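PDB 5Y5A: KLLA0F20702p from Kluyveromyces lactis, which probably helps recruit telomerase to chromosome ends by binding the telomere protein Cdc13, this chain being the mostly helical N-terminal part of an Est1-type telomerase subunit. Local coordinates for residues 150-153 against 154-157; 138-141 against 142-146; 480-483 against 484-487. All blocks are in the same frame, centred on the assembly; numbering follows the deposited sequence.

How the contacts relate
Contacts 2 and 1 follow one another along the chain in the Est1 family region, their centres about 12 Å apart. Contact 2 finishes helix 113-144 and contact 1 turns the chain into helix 155-158; the two meet where Thr155 and Arg156 of contact 1 pack on Phe142 of contact 2. Contact 3, another helix start, belongs to the region assigned to the Est1 DNA/RNA-binding family. It stands about 17 Å from contact 1 and about 27 Å from contact 2, centre to centre, and touches neither. The bound peptide, probably from Cdc13, packs against Leu150 of contact 1 and Phe481 of contact 3, which probably puts both beside the surface used in telomerase recruitment.

Contact 1. Residues 150-153 against 154-157; sequences LIPS and DTRS
A type I beta turn, Pro152 to Thr155, carries the chain out of a loop and into the short helix 155-158, and one carbonyl oxygen holds it closed. Pro152 O takes two bonds from Thr155. The backbone N of Thr155 reaches it at 3.1 Å, the usual closing bond of such a turn, and the hydroxyl OG1 of Thr155 reaches the same Pro152 O at 3.0 Å. Both donors come from the same face of the carbonyl plane, the N-H from well above it and the hydroxyl less steeply, tilted 29° from the plane. This pairing is possible because Thr155 keeps OG1 beside its own backbone N (chi1 -71°), so that both groups can reach the one oxygen.

Ile151 closes in on the same threonine with its CG2 branch, the two side chains crossing at about a right angle. Ile151 CG2 lies 3.2 Å from Thr155 OG1, and Ile151 CG2 to Thr155 CB, at 3.5 Å, is tighter than an ordinary van der Waals approach. The proline ring adds a looser flank, Pro152 CB standing 3.9 Å from Thr155 OG1.

At the two corner positions the polar ends look elsewhere: Ser153 OG hydrogen-bonds Asp514, and Asp154 OD1 makes a salt bridge with Lys519. Beyond the turn Thr155 rests on Phe142 of helix 113-144, while Ile151 packs on Val185 of helix 179-206. The whole is a beta turn leading directly into the first turn of a helix, here as a connection between helices of the all-alpha Est1 region.

Contact 2. Residues 138-141 against 142-146; sequences LELI and FANYN
Residues 138-141 and 142-144 are successive turns of one helix, the C-terminal end of helix 113-144, and Tyr145 is the first residue to leave helical backbone angles. The regular pattern runs from Phe142 N to Leu138 O at 2.9 Å and on to Tyr145 N with Ile141 O at 3.1 Å. Between them the bonding becomes shared: Ala143 N bonds Leu140 O and only weakly Glu139 O, while Asn144 N divides itself between Leu140 O and Ile141 O.

Leu138 and Phe142 lie side by side and point the same way, CD2 of Leu138 meeting CE1 of Phe142 at 4.0 Å. The ring presents an edge to Leu138 O, in its plane. Leu138 continues onto helix 179-206, and Leu140 and Ile141 pack on Leu53 of helix 33-53. Tyr145 bonds Leu53 O through its hydroxyl and sets its ring edge-to-face with Phe180.

Asn144 folds its amide back along the helix, CG beside its own N (chi1 -82°). Its ND2 passes Leu140 CD1 at 3.6 Å and gives Leu140 O a third bond, 3.1 Å long and nearly straight at 174°, with that oxygen lying in the plane of the amide.

Contact 3. Residues 480-483 against 484-487; sequences YFYE and EDIM
Asp485 bends back from the first turn of helix 483-487 to grip Tyr482, the residue at its N-cap, and its side chain is best followed outward. CB sits over one face of the Phe481 ring, a CH-pi contact with 4.0 Å to the ring centroid and 28° off the normal; the same Asp485 CB lies 3.3 Å from Tyr482 O. From there CG stays beside the aspartate's own backbone N (chi1 -60°), which turns the carboxylate toward the start of the helix. At the tip, OD2 of Asp485 accepts the backbone N-H of Tyr482 at 2.8 Å. The donor arrives on the anti side of that oxygen, 28° out of the carboxylate plane, and OD2 also brushes Tyr482 CB at 3.2 Å. Salt bridges from Asp485 OD2 to Arg478 and from OD1 to Arg427 should help to keep the buried group charged and fix its rotation.

Around this bond the helix starts regularly, Ile486 N bonding Tyr482 O and Met487 N bonding Glu483 O. Phe481 CB meets Ile486 CG1 at 4.0 Å, an apolar link across the N-cap. The Tyr482 ring runs alongside Asp485, pointing the same way, and its hydroxyl bonds Ser532. Glu484 bends at chi2 and brings OE2 to 3.6 Å from Tyr482 CB. Although Glu483 OE1 and Glu484 OE2 are only 4.3 Å apart, Arg533 makes salt bridges with both glutamates, which probably offsets the like charges.

An N3 aspartate accepting the N-cap N-H is one half of a capping box, and the Phe481-Ile486 pair, N' with N4, is a hydrophobic staple: together they mark the N-terminus of helix 483-487, with the reciprocal half of the box missing because the N-cap residue is a tyrosine.

Contact 1. Residues 150-153 against 154-157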
loop_
_atom_site.group_PDB
_atom_site.type_symbol
_atom_site.label_atom_id
_atom_site.label_comp_id
_atom_site.label_asym_id
_atom_site.label_seq_id
_atom_site.Cartn_x
_atom_site.Cartn_y
_atom_site.Cartn_z
ATOM N N LEU A 150 -19.286 8.900 6.467
ATOM C CA LEU A 150 -17.887 8.562 6.708
ATOM C C LEU A 150 -17.386 7.467 5.775
ATOM O O LEU A 150 -16.192 7.359 5.509
ATOM C CB LEU A 150 -17.693 8.117 8.160
ATOM C CG LEU A 150 -18.235 9.028 9.264
ATOM C CD1 LEU A 150 -19.669 8.666 9.635
ATOM C CD2 LEU A 150 -17.328 8.973 10.479
ATOM N N ILE A 151 -18.317 6.664 5.279
ATOM C CA ILE A 151 -18.006 5.443 4.549
ATOM C C ILE A 151 -18.652 5.499 3.163
ATOM O O ILE A 151 -19.721 6.088 3.009
ATOM C CB ILE A 151 -18.503 4.212 5.360
ATOM C CG1 ILE A 151 -17.694 4.076 6.645
ATOM C CG2 ILE A 151 -18.402 2.933 4.584
ATOM C CD1 ILE A 151 -16.214 4.205 6.433
ATOM N N PRO A 152 -17.990 4.925 2.141
ATOM C CA PRO A 152 -18.643 4.805 0.830
ATOM C C PRO A 152 -19.967 4.050 0.934
ATOM O O PRO A 152 -20.052 3.063 1.660
ATOM C CB PRO A 152 -17.628 4.021 -0.004
ATOM C CG PRO A 152 -16.306 4.310 0.638
ATOM C CD PRO A 152 -16.593 4.455 2.112
ATOM N N SER A 153 -20.983 4.522 0.220
ATOM C CA SER A 153 -22.339 3.994 0.345
ATOM C C SER A 153 -22.462 2.517 -0.023
ATOM O O SER A 153 -23.265 1.788 0.556
ATOM C CB SER A 153 -23.284 4.817 -0.525
ATOM O OG SER A 153 -22.753 4.961 -1.830
ATOM N N ASP A 154 -21.662 2.077 -0.986
ATOM C CA ASP A 154 -21.741 0.710 -1.485
ATOM C C ASP A 154 -21.072 -0.295 -0.559
ATOM O O ASP A 154 -21.023 -1.485 -0.868
ATOM C CB ASP A 154 -21.102 0.629 -2.863
ATOM C CG ASP A 154 -19.686 1.152 -2.867
ATOM O OD1 ASP A 154 -19.507 2.381 -3.019
ATOM O OD2 ASP A 154 -18.750 0.343 -2.707
ATOM N N THR A 155 -20.546 0.184 0.563
ATOM C CA THR A 155 -19.869 -0.680 1.526
ATOM C C THR A 155 -20.822 -1.716 2.110
ATOM O O THR A 155 -20.472 -2.891 2.246
ATOM C CB THR A 155 -19.250 0.132 2.669
ATOM O OG1 THR A 155 -18.122 0.863 2.174
ATOM C CG2 THR A 155 -18.787 -0.780 3.796
ATOM N N ARG A 156 -22.041 -1.323 2.434
ATOM C CA ARG A 156 -23.007 -2.275 2.951
ATOM C C ARG A 156 -23.185 -3.370 1.939
ATOM O O ARG A 156 -23.124 -4.526 2.265
ATOM C CB ARG A 156 -24.361 -1.623 3.158
ATOM C CG ARG A 156 -24.606 -1.105 4.544
ATOM C CD ARG A 156 -25.970 -0.455 4.640
ATOM N NE ARG A 156 -26.490 -0.643 5.974
ATOM C CZ ARG A 156 -26.656 0.333 6.847
ATOM N NH1 ARG A 156 -27.537 0.210 7.816
ATOM N NH2 ARG A 156 -25.948 1.431 6.751
ATOM N N SER A 157 -23.411 -2.995 0.698
ATOM C CA SER A 157 -23.606 -3.985 -0.355
ATOM C C SER A 157 -22.479 -5.008 -0.383
ATOM O O SER A 157 -22.724 -6.213 -0.390
ATOM C CB SER A 157 -23.710 -3.295 -1.717
ATOM O OG SER A 157 -24.584 -2.183 -1.659
#

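Contact 2. Residues 138-141 against 142-146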
loop_
_atom_site.group_PDB
_atom_site.type_symbol
_atom_site.label_atom_id
_atom_site.label_comp_id
_atom_site.label_asym_id
_atom_site.label_seq_id
_atom_site.Cartn_x
_atom_site.Cartn_y
_atom_site.Cartn_z
ATOM N N LEU A 138 -19.851 -6.330 12.849
ATOM C CA LEU A 138 -20.167 -5.578 11.636
ATOM C C LEU A 138 -21.675 -5.425 11.443
ATOM O O LEU A 138 -22.180 -4.309 11.298
ATOM C CB LEU A 138 -19.565 -6.259 10.407
ATOM C CG LEU A 138 -18.098 -5.981 10.100
ATOM C CD1 LEU A 138 -17.674 -6.744 8.861
ATOM C CD2 LEU A 138 -17.864 -4.493 9.922
ATOM N N GLU A 139 -22.383 -6.553 11.438
ATOM C CA GLU A 139 -23.836 -6.559 11.278
ATOM C C GLU A 139 -24.517 -5.735 12.364
ATOM O O GLU A 139 -25.484 -5.022 12.095
ATOM C CB GLU A 139 -24.383 -7.993 11.299
ATOM C CG GLU A 139 -24.107 -8.802 10.043
ATOM C CD GLU A 139 -24.711 -10.198 10.106
ATOM O OE1 GLU A 139 -24.613 -10.845 11.169
ATOM O OE2 GLU A 139 -25.285 -10.647 9.090
ATOM N N LEU A 140 -24.012 -5.848 13.591
ATOM C CA LEU A 140 -24.513 -5.048 14.700
ATOM C C LEU A 140 -24.365 -3.570 14.388
ATOM O O LEU A 140 -25.317 -2.801 14.502
ATOM C CB LEU A 140 -23.769 -5.380 15.995
ATOM C CG LEU A 140 -24.067 -4.451 17.177
ATOM C CD1 LEU A 140 -25.506 -4.610 17.644
ATOM C CD2 LEU A 140 -23.104 -4.675 18.331
ATOM N N ILE A 141 -23.160 -3.191 13.978
ATOM C CA ILE A 141 -22.826 -1.800 13.715
ATOM C C ILE A 141 -23.687 -1.205 12.606
ATOM O O ILE A 141 -24.296 -0.152 12.783
ATOM C CB ILE A 141 -21.343 -1.658 13.344
ATOM C CG1 ILE A 141 -20.474 -1.876 14.582
ATOM C CG2 ILE A 141 -21.067 -0.296 12.738
ATOM C CD1 ILE A 141 -18.998 -1.997 14.271
ATOM N N PHE A 142 -23.745 -1.892 11.489
ATOM C CA PHE A 142 -24.500 -1.434 10.352
ATOM C C PHE A 142 -26.006 -1.453 10.561
ATOM O O PHE A 142 -26.742 -0.844 9.813
ATOM C CB PHE A 142 -24.135 -2.266 9.137
ATOM C CG PHE A 142 -22.864 -1.841 8.472
ATOM C CD1 PHE A 142 -21.657 -2.277 8.931
ATOM C CD2 PHE A 142 -22.886 -1.010 7.385
ATOM C CE1 PHE A 142 -20.489 -1.891 8.332
ATOM C CE2 PHE A 142 -21.719 -0.622 6.775
ATOM C CZ PHE A 142 -20.520 -1.065 7.251
ATOM N N ALA A 143 -26.456 -2.164 11.579
ATOM C CA ALA A 143 -27.883 -2.256 11.886
ATOM C C ALA A 143 -28.363 -1.073 12.721
ATOM O O ALA A 143 -29.522 -0.666 12.627
ATOM C CB ALA A 143 -28.191 -3.561 12.606
ATOM N N ASN A 144 -27.471 -0.528 13.542
ATOM C CA ASN A 144 -27.814 0.592 14.416
ATOM C C ASN A 144 -27.557 1.966 13.802
ATOM O O ASN A 144 -28.344 2.894 13.985
ATOM C CB ASN A 144 -27.039 0.490 15.731
ATOM C CG ASN A 144 -27.678 -0.462 16.715
ATOM O OD1 ASN A 144 -28.452 -0.049 17.581
ATOM N ND2 ASN A 144 -27.356 -1.744 16.591
ATOM N N TYR A 145 -26.451 2.099 13.077
ATOM C CA TYR A 145 -25.999 3.421 12.664
ATOM C C TYR A 145 -25.796 3.550 11.155
ATOM O O TYR A 145 -25.399 2.595 10.482
ATOM C CB TYR A 145 -24.703 3.770 13.404
ATOM C CG TYR A 145 -24.782 3.536 14.902
ATOM C CD1 TYR A 145 -25.544 4.367 15.715
ATOM C CD2 TYR A 145 -24.098 2.482 15.504
ATOM C CE1 TYR A 145 -25.622 4.158 17.081
ATOM C CE2 TYR A 145 -24.170 2.268 16.871
ATOM C CZ TYR A 145 -24.932 3.109 17.652
ATOM O OH TYR A 145 -25.011 2.906 19.011
ATOM N N ASN A 146 -26.086 4.740 10.634
ATOM C CA ASN A 146 -25.843 5.061 9.230
ATOM C C ASN A 146 -24.439 5.637 9.062
ATOM O O ASN A 146 -24.103 6.665 9.650
ATOM C CB ASN A 146 -26.900 6.045 8.714
ATOM C CG ASN A 146 -26.939 6.126 7.197
ATOM O OD1 ASN A 146 -25.932 5.914 6.523
ATOM N ND2 ASN A 146 -28.110 6.435 6.654
#

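Contact 3. Residues 480-483 against 484-487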
loop_
_atom_site.group_PDB
_atom_site.type_symbol
_atom_site.label_atom_id
_atom_site.label_comp_id
_atom_site.label_asym_id
_atom_site.label_seq_id
_atom_site.Cartn_x
_atom_site.Cartn_y
_atom_site.Cartn_z
ATOM N N TYR A 480 -13.960 14.949 -7.783
ATOM C CA TYR A 480 -13.735 13.657 -7.148
ATOM C C TYR A 480 -12.299 13.176 -7.305
ATOM O O TYR A 480 -11.535 13.710 -8.114
ATOM C CB TYR A 480 -14.705 12.608 -7.714
ATOM C CG TYR A 480 -14.582 12.356 -9.207
ATOM C CD1 TYR A 480 -13.719 11.381 -9.697
ATOM C CD2 TYR A 480 -15.341 13.079 -10.125
ATOM C CE1 TYR A 480 -13.605 11.139 -11.052
ATOM C CE2 TYR A 480 -15.229 12.843 -11.488
ATOM C CZ TYR A 480 -14.361 11.871 -11.945
ATOM O OH TYR A 480 -14.245 11.627 -13.299
ATOM N N PHE A 481 -11.938 12.162 -6.521
ATOM C CA PHE A 481 -10.598 11.582 -6.565
ATOM C C PHE A 481 -10.419 10.662 -7.771
ATOM O O PHE A 481 -11.360 9.982 -8.185
ATOM C CB PHE A 481 -10.308 10.799 -5.280
ATOM C CG PHE A 481 -9.685 11.621 -4.187
ATOM C CD1 PHE A 481 -9.623 13.004 -4.284
ATOM C CD2 PHE A 481 -9.146 11.006 -3.068
ATOM C CE1 PHE A 481 -9.047 13.753 -3.281
ATOM C CE2 PHE A 481 -8.569 11.753 -2.057
ATOM C CZ PHE A 481 -8.517 13.128 -2.165
ATOM N N TYR A 482 -9.209 10.646 -8.326
ATOM C CA TYR A 482 -8.877 9.746 -9.427
ATOM C C TYR A 482 -8.225 8.467 -8.884
ATOM O O TYR A 482 -7.944 8.369 -7.683
ATOM C CB TYR A 482 -7.956 10.441 -10.437
ATOM C CG TYR A 482 -8.559 11.681 -11.067
ATOM C CD1 TYR A 482 -9.935 11.820 -11.199
ATOM C CD2 TYR A 482 -7.755 12.719 -11.517
ATOM C CE1 TYR A 482 -10.490 12.955 -11.763
ATOM C CE2 TYR A 482 -8.304 13.859 -12.089
ATOM C CZ TYR A 482 -9.670 13.968 -12.205
ATOM O OH TYR A 482 -10.219 15.096 -12.763
ATOM N N GLU A 483 -7.987 7.494 -9.765
ATOM C CA GLU A 483 -7.478 6.186 -9.352
ATOM C C GLU A 483 -6.220 6.315 -8.512
ATOM O O GLU A 483 -6.117 5.710 -7.443
ATOM C CB GLU A 483 -7.189 5.288 -10.566
ATOM C CG GLU A 483 -8.426 4.766 -11.299
ATOM C CD GLU A 483 -8.804 5.611 -12.511
ATOM O OE1 GLU A 483 -8.564 6.843 -12.492
ATOM O OE2 GLU A 483 -9.340 5.038 -13.485
ATOM N N GLU A 484 -5.268 7.111 -8.991
ATOM C CA GLU A 484 -3.996 7.254 -8.294
ATOM C C GLU A 484 -4.176 7.974 -6.949
ATOM O O GLU A 484 -3.438 7.705 -6.004
ATOM C CB GLU A 484 -2.964 7.982 -9.170
ATOM C CG GLU A 484 -3.299 9.437 -9.524
ATOM C CD GLU A 484 -4.057 9.576 -10.833
ATOM O OE1 GLU A 484 -3.826 10.582 -11.542
ATOM O OE2 GLU A 484 -4.874 8.679 -11.154
ATOM N N ASP A 485 -5.160 8.866 -6.855
ATOM C CA ASP A 485 -5.454 9.526 -5.583
ATOM C C ASP A 485 -5.911 8.488 -4.566
ATOM O O ASP A 485 -5.400 8.417 -3.447
ATOM C CB ASP A 485 -6.537 10.606 -5.739
ATOM C CG ASP A 485 -6.146 11.710 -6.707
ATOM O OD1 ASP A 485 -5.387 12.614 -6.318
ATOM O OD2 ASP A 485 -6.619 11.684 -7.857
ATOM N N ILE A 486 -6.888 7.690 -4.973
ATOM C CA ILE A 486 -7.454 6.666 -4.116
ATOM C C ILE A 486 -6.388 5.692 -3.618
ATOM O O ILE A 486 -6.357 5.346 -2.434
ATOM C CB ILE A 486 -8.552 5.880 -4.845
ATOM C CG1 ILE A 486 -9.653 6.829 -5.324
ATOM C CG2 ILE A 486 -9.136 4.806 -3.935
ATOM C CD1 ILE A 486 -10.658 6.177 -6.255
ATOM N N MET A 487 -5.511 5.264 -4.521
ATOM C CA MET A 487 -4.485 4.283 -4.174
ATOM C C MET A 487 -3.529 4.800 -3.106
ATOM O O MET A 487 -3.084 4.040 -2.250
ATOM C CB MET A 487 -3.702 3.866 -5.423
ATOM C CG MET A 487 -4.576 3.149 -6.449
ATOM S SD MET A 487 -3.827 3.002 -8.084
ATOM C CE MET A 487 -2.553 1.791 -7.742
#